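Side-chain contacts in malate dehydrogenase (Entamoeba histolytica, PDB 3I0P), which probably catalyses the NAD-dependent interconversion of malate and oxaloacetate: residues V347-N350 / E351-L355; I52-F55 / K56-I60; V9-D12 / T13-F17; Y331-E334 / Q335-K339. All coordinates share one frame; numbering follows the deposited sequence.

In the fold
Taken from the N terminus, the four contacts follow in series as contact 3 (9-17), contact 2 (52-60), contact 4 (331-339) and contact 1 (347-355). None nests in or crosses another, and each closes just a turn or two of helix. Their joining is done in space. Contact 3 begins where strand 6-9 turns into helix 11-24, and its Phe17 and Val9 pack on contact 1 in helix 346-359. Contact 2, at the start of helix 55-64, touches both, through Ile52 with Ile14 and through Lys56 with Glu354. Contact 4 meets contact 3 where Ile11 rests on the backbone of Arg337. N- and C-terminal elements are thus packed together.

Contact 1 (V347-N350 / E351-L355); sequences VTIN and EMKEL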
loop_
_atom_site.group_PDB
_atom_site.type_symbol
_atom_site.label_atom_id
_atom_site.label_comp_id
_atom_site.label_asym_id
_atom_site.label_seq_id
_atom_site.Cartn_x
_atom_site.Cartn_y
_atom_site.Cartn_z
ATOM N N VAL A 347 19.867 -26.082 14.922
ATOM C CA VAL A 347 18.864 -26.843 14.167
ATOM C C VAL A 347 19.131 -26.786 12.659
ATOM O O VAL A 347 19.012 -27.799 11.978
ATOM C CB VAL A 347 17.388 -26.436 14.537
ATOM C CG1 VAL A 347 17.079 -24.983 14.162
ATOM C CG2 VAL A 347 16.379 -27.393 13.900
ATOM N N THR A 348 19.521 -25.613 12.156
ATOM C CA THR A 348 19.768 -25.406 10.723
ATOM C C THR A 348 21.021 -26.166 10.305
ATOM O O THR A 348 21.030 -26.858 9.275
ATOM C CB THR A 348 19.912 -23.900 10.353
ATOM O OG1 THR A 348 18.832 -23.150 10.918
ATOM C CG2 THR A 348 19.890 -23.707 8.851
ATOM N N ILE A 349 22.067 -26.040 11.115
ATOM C CA ILE A 349 23.302 -26.778 10.900
ATOM C C ILE A 349 23.004 -28.266 10.767
ATOM O O ILE A 349 23.488 -28.929 9.842
ATOM C CB ILE A 349 24.323 -26.534 12.046
ATOM C CG1 ILE A 349 24.720 -25.052 12.113
ATOM C CG2 ILE A 349 25.557 -27.420 11.880
ATOM C CD1 ILE A 349 25.353 -24.504 10.842
ATOM N N ASN A 350 22.185 -28.776 11.684
ATOM C CA ASN A 350 21.811 -30.187 11.697
ATOM C C ASN A 350 20.931 -30.580 10.513
ATOM O O ASN A 350 21.104 -31.664 9.937
ATOM C CB ASN A 350 21.208 -30.571 13.054
ATOM C CG ASN A 350 22.237 -30.473 14.184
ATOM O OD1 ASN A 350 23.423 -30.746 13.982
ATOM N ND2 ASN A 350 21.791 -30.067 15.367
ATOM N N GLU A 351 20.021 -29.691 10.123
ATOM C CA GLU A 351 19.274 -29.896 8.886
ATOM C C GLU A 351 20.205 -29.998 7.669
ATOM O O GLU A 351 20.003 -30.858 6.804
ATOM C CB GLU A 351 18.247 -28.791 8.668
ATOM C CG GLU A 351 17.016 -28.895 9.535
ATOM C CD GLU A 351 16.123 -27.681 9.404
ATOM O OE1 GLU A 351 16.502 -26.739 8.681
ATOM O OE2 GLU A 351 15.041 -27.659 10.023
ATOM N N MET A 352 21.218 -29.130 7.615
ATOM C CA MET A 352 22.168 -29.107 6.490
ATOM C C MET A 352 22.982 -30.395 6.430
ATOM O O MET A 352 23.111 -31.007 5.368
ATOM C CB MET A 352 23.093 -27.888 6.555
ATOM C CG MET A 352 22.396 -26.562 6.297
ATOM S SD MET A 352 23.433 -25.097 6.571
ATOM C CE MET A 352 24.594 -25.193 5.210
ATOM N N LYS A 353 23.516 -30.800 7.582
ATOM C CA LYS A 353 24.248 -32.062 7.722
ATOM C C LYS A 353 23.427 -33.246 7.215
ATOM O O LYS A 353 23.932 -34.077 6.459
ATOM C CB LYS A 353 24.659 -32.287 9.181
ATOM C CG LYS A 353 25.958 -31.606 9.589
ATOM C CD LYS A 353 26.058 -31.533 11.111
ATOM C CE LYS A 353 27.495 -31.686 11.593
ATOM N NZ LYS A 353 28.073 -33.002 11.155
ATOM N N GLU A 354 22.158 -33.298 7.612
ATOM C CA GLU A 354 21.260 -34.357 7.174
ATOM C C GLU A 354 21.103 -34.399 5.648
ATOM O O GLU A 354 21.223 -35.469 5.044
ATOM C CB GLU A 354 19.906 -34.234 7.864
ATOM C CG GLU A 354 19.116 -35.541 7.892
ATOM C CD GLU A 354 17.682 -35.375 8.408
ATOM O OE1 GLU A 354 17.229 -34.214 8.617
ATOM O OE2 GLU A 354 17.007 -36.417 8.605
ATOM N N LEU A 355 20.858 -33.237 5.035
ATOM C CA LEU A 355 20.775 -33.121 3.570
ATOM C C LEU A 355 22.089 -33.482 2.871
ATOM O O LEU A 355 22.090 -34.155 1.841
ATOM C CB LEU A 355 20.334 -31.714 3.158
ATOM C CG LEU A 355 18.990 -31.227 3.699
ATOM C CD1 LEU A 355 18.922 -29.715 3.634
ATOM C CD2 LEU A 355 17.813 -31.866 2.972
HETATM O O HOH W 1 16.418 -24.433 10.129
#
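The carboxylate of Glu351 runs alongside Val347, the two side chains pointing the same way, with OE2 4.1 Å from CG2 of Val347; the other oxygen, OE1, accepts a hydrogen bond from a water at 2.7 Å. The amide of Asn350 has a looser neighbour in Lys353, whose CD lies 4.0 Å from Asn350 OD1. In Glu351, the first torsion (chi1 -76°) sets CG beside Val347 O at 3.3 Å, and the extended chain beyond it carries the carboxylate along Val347. The same water accepts from Thr348 OG1 at 2.8 Å, so hydroxyl and carboxylate three residues apart share one bridge. All this decorates a regular alpha-helix, 346-359, in which the carbonyls of residues 347 to 350 accept from the amides four residues on; the bond from Lys353 N to Ile349 O, 2.9 Å long, is nearly straight at 170°. The inward side is apolar: Met352, bent at chi3, trails its sulfur past Thr348, with SD 4.4 Å from Thr348 CG2, and packs on Ile52, Leu363 and Phe17. Beside it Ile349 packs on Lys7 and Val9 of the N-terminal strand.

Contact 2 (I52-F55 / K56-I60); sequences IQRF and KTVYI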
loop_
_atom_site.group_PDB
_atom_site.type_symbol
_atom_site.label_atom_id
_atom_site.label_comp_id
_atom_site.label_asym_id
_atom_site.label_seq_id
_atom_site.Cartn_x
_atom_site.Cartn_y
_atom_site.Cartn_z
ATOM N N ILE A 52 17.975 -20.256 4.102
ATOM C CA ILE A 52 18.480 -21.557 4.577
ATOM C C ILE A 52 17.769 -22.131 5.819
ATOM O O ILE A 52 17.577 -23.340 5.911
ATOM C CB ILE A 52 20.050 -21.547 4.729
ATOM C CG1 ILE A 52 20.626 -22.955 4.932
ATOM C CG2 ILE A 52 20.503 -20.605 5.830
ATOM C CD1 ILE A 52 20.415 -23.910 3.773
ATOM N N GLN A 53 17.363 -21.275 6.758
ATOM C CA GLN A 53 16.726 -21.736 8.010
ATOM C C GLN A 53 15.353 -22.355 7.773
ATOM O O GLN A 53 14.697 -22.842 8.704
ATOM C CB GLN A 53 16.639 -20.605 9.034
ATOM C CG GLN A 53 18.002 -20.131 9.494
ATOM C CD GLN A 53 17.947 -19.018 10.525
ATOM O OE1 GLN A 53 18.755 -18.081 10.481
ATOM N NE2 GLN A 53 17.003 -19.114 11.467
ATOM N N ARG A 54 14.948 -22.358 6.509
ATOM C CA ARG A 54 13.646 -22.843 6.109
ATOM C C ARG A 54 13.805 -23.719 4.875
ATOM O O ARG A 54 12.833 -24.212 4.320
ATOM C CB ARG A 54 12.756 -21.642 5.809
ATOM C CG ARG A 54 11.304 -21.788 6.212
ATOM C CD ARG A 54 11.110 -22.340 7.630
ATOM N NE ARG A 54 11.451 -21.370 8.665
ATOM C CZ ARG A 54 11.607 -21.682 9.948
ATOM N NH1 ARG A 54 11.452 -22.940 10.340
ATOM N NH2 ARG A 54 11.920 -20.744 10.843
ATOM N N PHE A 55 15.048 -23.919 4.458
ATOM C CA PHE A 55 15.357 -24.668 3.252
ATOM C C PHE A 55 14.769 -26.067 3.303
ATOM O O PHE A 55 14.024 -26.462 2.401
ATOM C CB PHE A 55 16.876 -24.733 3.055
ATOM C CG PHE A 55 17.308 -25.387 1.777
ATOM C CD1 PHE A 55 16.803 -24.965 0.552
ATOM C CD2 PHE A 55 18.254 -26.402 1.799
ATOM C CE1 PHE A 55 17.213 -25.562 -0.633
ATOM C CE2 PHE A 55 18.677 -27.003 0.630
ATOM C CZ PHE A 55 18.162 -26.581 -0.595
ATOM N N LYS A 56 15.082 -26.800 4.372
ATOM C CA LYS A 56 14.652 -28.187 4.491
ATOM C C LYS A 56 13.126 -28.378 4.554
ATOM O O LYS A 56 12.560 -29.131 3.748
ATOM C CB LYS A 56 15.320 -28.899 5.666
ATOM C CG LYS A 56 15.225 -30.404 5.515
ATOM C CD LYS A 56 15.593 -31.163 6.768
ATOM C CE LYS A 56 14.996 -32.578 6.717
ATOM N NZ LYS A 56 13.538 -32.605 7.043
ATOM N N THR A 57 12.472 -27.714 5.508
ATOM C CA THR A 57 11.051 -27.969 5.759
ATOM C C THR A 57 10.112 -27.328 4.735
ATOM O O THR A 57 9.085 -27.914 4.396
ATOM C CB THR A 57 10.621 -27.536 7.167
ATOM O OG1 THR A 57 10.844 -26.133 7.316
ATOM C CG2 THR A 57 11.410 -28.298 8.237
ATOM N N VAL A 58 10.461 -26.146 4.235
ATOM C CA VAL A 58 9.545 -25.404 3.360
ATOM C C VAL A 58 9.751 -25.720 1.875
ATOM O O VAL A 58 8.848 -25.520 1.057
ATOM C CB VAL A 58 9.556 -23.874 3.691
ATOM C CG1 VAL A 58 8.754 -23.052 2.689
ATOM C CG2 VAL A 58 9.020 -23.656 5.097
ATOM N N TYR A 59 10.920 -26.253 1.537
ATOM C CA TYR A 59 11.223 -26.571 0.143
ATOM C C TYR A 59 11.557 -28.050 -0.104
ATOM O O TYR A 59 10.820 -28.729 -0.827
ATOM C CB TYR A 59 12.281 -25.611 -0.420
ATOM C CG TYR A 59 11.822 -24.173 -0.301
ATOM C CD1 TYR A 59 10.866 -23.651 -1.177
ATOM C CD2 TYR A 59 12.301 -23.344 0.723
ATOM C CE1 TYR A 59 10.419 -22.339 -1.049
ATOM C CE2 TYR A 59 11.855 -22.031 0.851
ATOM C CZ TYR A 59 10.923 -21.535 -0.043
ATOM O OH TYR A 59 10.476 -20.240 0.080
ATOM N N ILE A 60 12.633 -28.544 0.516
ATOM C CA ILE A 60 13.096 -29.918 0.284
ATOM C C ILE A 60 12.052 -30.957 0.708
ATOM O O ILE A 60 11.671 -31.812 -0.083
ATOM C CB ILE A 60 14.505 -30.191 0.898
ATOM C CG1 ILE A 60 15.516 -29.108 0.458
ATOM C CG2 ILE A 60 15.021 -31.594 0.515
ATOM C CD1 ILE A 60 15.674 -28.931 -1.059
HETATM O O HOH W 2 16.871 -25.897 6.123
HETATM O O HOH W 3 14.059 -25.997 7.535
#
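Helix 55-64 starts here, with Arg54 at its N-cap position and a wider pi-type turn at 56-60. Arg54 O accepts from Val58 N at 3.1 Å, but Phe55 O serves two amides. Ile60 N, five residues on, approaches it in the carbonyl plane and almost straight (3.1 Å, 171°), whereas Tyr59 N comes from above that plane at a bent 136°. The widened turn sets Ile60 against Phe55. With CG of Phe55 anti to its own amide nitrogen (chi1 -175°), the ring swings to where Ile60 CG1 lies over one face, 3.8 Å from the centroid in a CH-pi contact, and CD1 of Ile60 reaches Phe55 CZ at 3.5 Å. On the partly exposed side, the bent Arg54 chain passes across Val58, its CD 3.5 Å from Val58 CG2, while Thr57 OG1 lies at the edge of the guanidinium. Waters accept from two amides of the first turn, Lys56 N at 2.7 Å and Thr57 N. Lys56 NZ pairs with Asp61. Tyr59 OH is hydrogen-bonded to His123, and the Tyr59 side chain lies about 7 Å from a bound NAD at the nearest atoms. The carbonyl shared by two successive amides is consistent with a widened turn that lets Ile60 meet Phe55, five residues back.

Contact 3 (V9-D12 / T13-F17); sequences VSID and TIKEF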
loop_
_atom_site.group_PDB
_atom_site.type_symbol
_atom_site.label_atom_id
_atom_site.label_comp_id
_atom_site.label_asym_id
_atom_site.label_seq_id
_atom_site.Cartn_x
_atom_site.Cartn_y
_atom_site.Cartn_z
ATOM N N VAL A 9 28.480 -19.872 9.005
ATOM C CA VAL A 9 28.678 -20.433 7.672
ATOM C C VAL A 9 28.729 -19.276 6.677
ATOM O O VAL A 9 27.925 -18.341 6.766
ATOM C CB VAL A 9 27.535 -21.408 7.276
ATOM C CG1 VAL A 9 27.905 -22.168 6.028
ATOM C CG2 VAL A 9 27.228 -22.377 8.405
ATOM N N SER A 10 29.674 -19.328 5.743
ATOM C CA SER A 10 29.801 -18.273 4.739
ATOM C C SER A 10 28.620 -18.309 3.768
ATOM O O SER A 10 28.051 -19.379 3.520
ATOM C CB SER A 10 31.117 -18.408 3.968
ATOM O OG SER A 10 31.031 -19.423 2.981
ATOM N N ILE A 11 28.268 -17.140 3.229
ATOM C CA ILE A 11 27.223 -17.015 2.207
ATOM C C ILE A 11 27.478 -17.944 1.012
ATOM O O ILE A 11 26.572 -18.647 0.574
ATOM C CB ILE A 11 27.061 -15.530 1.732
ATOM C CG1 ILE A 11 26.481 -14.631 2.853
ATOM C CG2 ILE A 11 26.264 -15.436 0.442
ATOM C CD1 ILE A 11 25.102 -15.025 3.396
ATOM N N ASP A 12 28.714 -17.955 0.508
ATOM C CA ASP A 12 29.100 -18.835 -0.594
ATOM C C ASP A 12 28.799 -20.304 -0.299
ATOM O O ASP A 12 28.245 -20.990 -1.152
ATOM C CB ASP A 12 30.581 -18.668 -0.956
ATOM C CG ASP A 12 30.881 -17.347 -1.680
ATOM O OD1 ASP A 12 30.186 -16.992 -2.664
ATOM O OD2 ASP A 12 31.849 -16.670 -1.273
ATOM N N THR A 13 29.162 -20.780 0.895
ATOM C CA THR A 13 28.874 -22.163 1.303
ATOM C C THR A 13 27.370 -22.443 1.238
ATOM O O THR A 13 26.949 -23.424 0.629
ATOM C CB THR A 13 29.409 -22.500 2.741
ATOM O OG1 THR A 13 30.823 -22.297 2.801
ATOM C CG2 THR A 13 29.108 -23.948 3.130
ATOM N N ILE A 14 26.579 -21.570 1.866
ATOM C CA ILE A 14 25.125 -21.690 1.897
ATOM C C ILE A 14 24.531 -21.673 0.485
ATOM O O ILE A 14 23.666 -22.495 0.164
ATOM C CB ILE A 14 24.492 -20.576 2.773
ATOM C CG1 ILE A 14 25.020 -20.658 4.206
ATOM C CG2 ILE A 14 22.960 -20.663 2.763
ATOM C CD1 ILE A 14 24.777 -19.413 5.027
ATOM N N LYS A 15 25.014 -20.733 -0.335
ATOM C CA LYS A 15 24.642 -20.561 -1.749
ATOM C C LYS A 15 24.847 -21.828 -2.553
ATOM O O LYS A 15 23.911 -22.323 -3.177
ATOM C CB LYS A 15 25.539 -19.496 -2.392
ATOM C CG LYS A 15 24.935 -18.165 -2.721
ATOM C CD LYS A 15 26.009 -17.290 -3.350
ATOM C CE LYS A 15 25.431 -16.317 -4.379
ATOM N NZ LYS A 15 26.143 -14.998 -4.325
ATOM N N GLU A 16 26.084 -22.334 -2.543
ATOM C CA GLU A 16 26.486 -23.512 -3.317
ATOM C C GLU A 16 25.755 -24.760 -2.858
ATOM O O GLU A 16 25.367 -25.597 -3.675
ATOM C CB GLU A 16 27.999 -23.731 -3.200
ATOM C CG GLU A 16 28.470 -25.165 -3.488
ATOM C CD GLU A 16 28.591 -25.480 -4.976
ATOM O OE1 GLU A 16 28.142 -24.665 -5.811
ATOM O OE2 GLU A 16 29.135 -26.550 -5.309
ATOM N N PHE A 17 25.565 -24.867 -1.546
ATOM C CA PHE A 17 24.967 -26.053 -0.930
ATOM C C PHE A 17 23.523 -26.178 -1.345
ATOM O O PHE A 17 23.060 -27.254 -1.704
ATOM C CB PHE A 17 25.059 -25.969 0.593
ATOM C CG PHE A 17 24.351 -27.083 1.304
ATOM C CD1 PHE A 17 24.906 -28.365 1.349
ATOM C CD2 PHE A 17 23.130 -26.857 1.935
ATOM C CE1 PHE A 17 24.252 -29.409 2.012
ATOM C CE2 PHE A 17 22.462 -27.894 2.602
ATOM C CZ PHE A 17 23.024 -29.173 2.641
HETATM O O HOH W 4 31.299 -21.540 5.338
#
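Val9 and Ile14 form the closely packed side of this helix start, CG1 of Val9 lying 3.7 Å from CG1 of Ile14. The same Val9 methyl also meets Thr13, crossing it at about a right angle, 3.6 Å from Thr13 CG2. Thr13 presents that methyl because CG2 stands anti to its backbone N, while OG1, anti to the carbonyl carbon (chi1 -59°), is turned to the polar side. With Ser10 as N-cap of helix 11-24, Val9 precedes the cap and Ile14 is the fourth residue after it, the pairing known as a hydrophobic staple. Both side chains are buried, reaching Leu344 of strand 342-345, and Ile14 also lies on Ile40 and Ile52.

The other side is loose and wet. One water accepts from Ser10 N at 2.8 Å and is hydrogen-bonded to Thr13 OG1 at 2.7 Å, while Ser10 OG binds a glycerol, probably from the crystallisation liquor. Asp12, exposed, stands near Lys15 without pairing: OD1 and NZ are 4.8 Å apart. Between the two sides the backbone bonds begin, Ile14 N to Ser10 O in the carbonyl plane and Lys15 N to Ile11 O at 2.8 Å. Beside these backbone bonds, the helix start has apolar contact inside and a water bridge outside, and the opposite charges of Asp12 and Lys15 probably attract each other only weakly at that separation.

Contact 4 (Y331-E334 / Q335-K339); sequences YETE and QKRRK
The backbone turns as a regular alpha-helix from Tyr331 through Arg338, each carbonyl of residues 331 to 334 accepting from the amide four residues later, as in Arg337 N to Thr333 O at 2.8 Å. Side chains spaced by the same four residues then pair along its surface. Glu334 and Arg338 lie side by side in a salt bridge: NH2 of Arg338 donates to OE1 of Glu334 at 2.8 Å. The oxygen lies in the guanidinium plane but is met on its anti side; one oxygen and one nitrogen make the bridge, with the carboxylate and guanidinium planes 31° apart. Both chains leave with CG anti to the backbone N, which sends them off in the same direction. The first torsion of Gln335 puts CG over one face of the Tyr331 ring, 3.8 Å from its centroid, a CH-pi contact, and the bend at chi2 (-58°) lays the amide along it. That amide runs nearly parallel to the ring, 12° apart, with OE1 3.6 Å from Tyr331 CE1; Phe176 also meets this ring. Thr333 sets CG2 over a face of the Arg337 guanidinium, 3.7 Å from NE, while NH1 of Arg337 forms a salt bridge with Asp48. The i to i+4 salt bridge is a common feature of surface alpha-helices, here helix 328-340, which packs on helix 29-45 through Glu334 and Arg338.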
loop_
_atom_site.group_PDB
_atom_site.type_symbol
_atom_site.label_atom_id
_atom_site.label_comp_id
_atom_site.label_asym_id
_atom_site.label_seq_id
_atom_site.Cartn_x
_atom_site.Cartn_y
_atom_site.Cartn_z
ATOM N N TYR A 331 20.476 -3.572 3.755
ATOM C CA TYR A 331 21.766 -3.324 3.111
ATOM C C TYR A 331 22.912 -3.534 4.102
ATOM O O TYR A 331 23.887 -4.225 3.797
ATOM C CB TYR A 331 21.804 -1.918 2.480
ATOM C CG TYR A 331 23.188 -1.424 2.107
ATOM C CD1 TYR A 331 23.825 -1.864 0.940
ATOM C CD2 TYR A 331 23.861 -0.508 2.927
ATOM C CE1 TYR A 331 25.102 -1.405 0.604
ATOM C CE2 TYR A 331 25.132 -0.047 2.604
ATOM C CZ TYR A 331 25.745 -0.497 1.450
ATOM O OH TYR A 331 26.998 -0.030 1.148
ATOM N N GLU A 332 22.782 -2.952 5.288
ATOM C CA GLU A 332 23.813 -3.075 6.306
ATOM C C GLU A 332 24.008 -4.515 6.784
ATOM O O GLU A 332 25.140 -4.935 7.040
ATOM C CB GLU A 332 23.551 -2.124 7.474
ATOM C CG GLU A 332 23.916 -0.674 7.148
ATOM C CD GLU A 332 23.664 0.284 8.297
ATOM O OE1 GLU A 332 23.215 -0.164 9.375
ATOM O OE2 GLU A 332 23.914 1.493 8.116
ATOM N N THR A 333 22.922 -5.274 6.882
ATOM C CA THR A 333 23.028 -6.697 7.191
ATOM C C THR A 333 23.742 -7.419 6.051
ATOM O O THR A 333 24.630 -8.243 6.281
ATOM C CB THR A 333 21.651 -7.330 7.439
ATOM O OG1 THR A 333 21.022 -6.680 8.550
ATOM C CG2 THR A 333 21.785 -8.819 7.738
ATOM N N GLU A 334 23.362 -7.079 4.821
ATOM C CA GLU A 334 23.932 -7.698 3.635
ATOM C C GLU A 334 25.430 -7.453 3.554
ATOM O O GLU A 334 26.172 -8.346 3.174
ATOM C CB GLU A 334 23.208 -7.206 2.384
ATOM C CG GLU A 334 23.795 -7.683 1.074
ATOM C CD GLU A 334 22.853 -7.487 -0.105
ATOM O OE1 GLU A 334 23.061 -8.186 -1.121
ATOM O OE2 GLU A 334 21.908 -6.650 -0.027
ATOM N N GLN A 335 25.871 -6.251 3.926
ATOM C CA GLN A 335 27.302 -5.908 3.905
ATOM C C GLN A 335 28.071 -6.709 4.958
ATOM O O GLN A 335 29.154 -7.239 4.693
ATOM C CB GLN A 335 27.519 -4.396 4.100
ATOM C CG GLN A 335 27.003 -3.511 2.954
ATOM C CD GLN A 335 27.617 -3.850 1.594
ATOM O OE1 GLN A 335 26.954 -4.437 0.739
ATOM N NE2 GLN A 335 28.881 -3.487 1.395
ATOM N N LYS A 336 27.483 -6.786 6.148
ATOM C CA LYS A 336 27.994 -7.586 7.255
ATOM C C LYS A 336 28.144 -9.070 6.863
ATOM O O LYS A 336 29.227 -9.640 6.998
ATOM C CB LYS A 336 27.049 -7.422 8.450
ATOM C CG LYS A 336 27.441 -8.142 9.727
ATOM C CD LYS A 336 26.428 -7.819 10.845
ATOM C CE LYS A 336 27.024 -8.011 12.243
ATOM N NZ LYS A 336 27.275 -9.449 12.546
ATOM N N ARG A 337 27.071 -9.677 6.350
ATOM C CA ARG A 337 27.054 -11.120 6.088
ATOM C C ARG A 337 27.865 -11.534 4.871
ATOM O O ARG A 337 28.387 -12.661 4.795
ATOM C CB ARG A 337 25.628 -11.641 6.011
ATOM C CG ARG A 337 24.965 -11.596 7.354
ATOM C CD ARG A 337 23.654 -12.300 7.354
ATOM N NE ARG A 337 23.033 -12.214 8.665
ATOM C CZ ARG A 337 21.772 -12.535 8.912
ATOM N NH1 ARG A 337 20.995 -12.959 7.932
ATOM N NH2 ARG A 337 21.286 -12.426 10.141
ATOM N N ARG A 338 27.971 -10.610 3.926
ATOM C CA ARG A 338 28.757 -10.812 2.725
ATOM C C ARG A 338 30.212 -11.127 3.080
ATOM O O ARG A 338 30.824 -11.992 2.465
ATOM C CB ARG A 338 28.663 -9.578 1.832
ATOM C CG ARG A 338 29.036 -9.806 0.389
ATOM C CD ARG A 338 28.607 -8.616 -0.478
ATOM N NE ARG A 338 27.184 -8.676 -0.839
ATOM C CZ ARG A 338 26.682 -9.400 -1.845
ATOM N NH1 ARG A 338 27.472 -10.148 -2.608
ATOM N NH2 ARG A 338 25.379 -9.379 -2.092
ATOM N N LYS A 339 30.753 -10.447 4.085
ATOM C CA LYS A 339 32.166 -10.630 4.425
ATOM C C LYS A 339 32.416 -11.550 5.626
ATOM O O LYS A 339 33.419 -12.260 5.646
ATOM C CB LYS A 339 32.900 -9.282 4.571
ATOM C CG LYS A 339 32.260 -8.288 5.543
ATOM C CD LYS A 339 32.673 -6.849 5.203
ATOM C CE LYS A 339 31.974 -5.833 6.111
ATOM N NZ LYS A 339 31.744 -4.511 5.436
#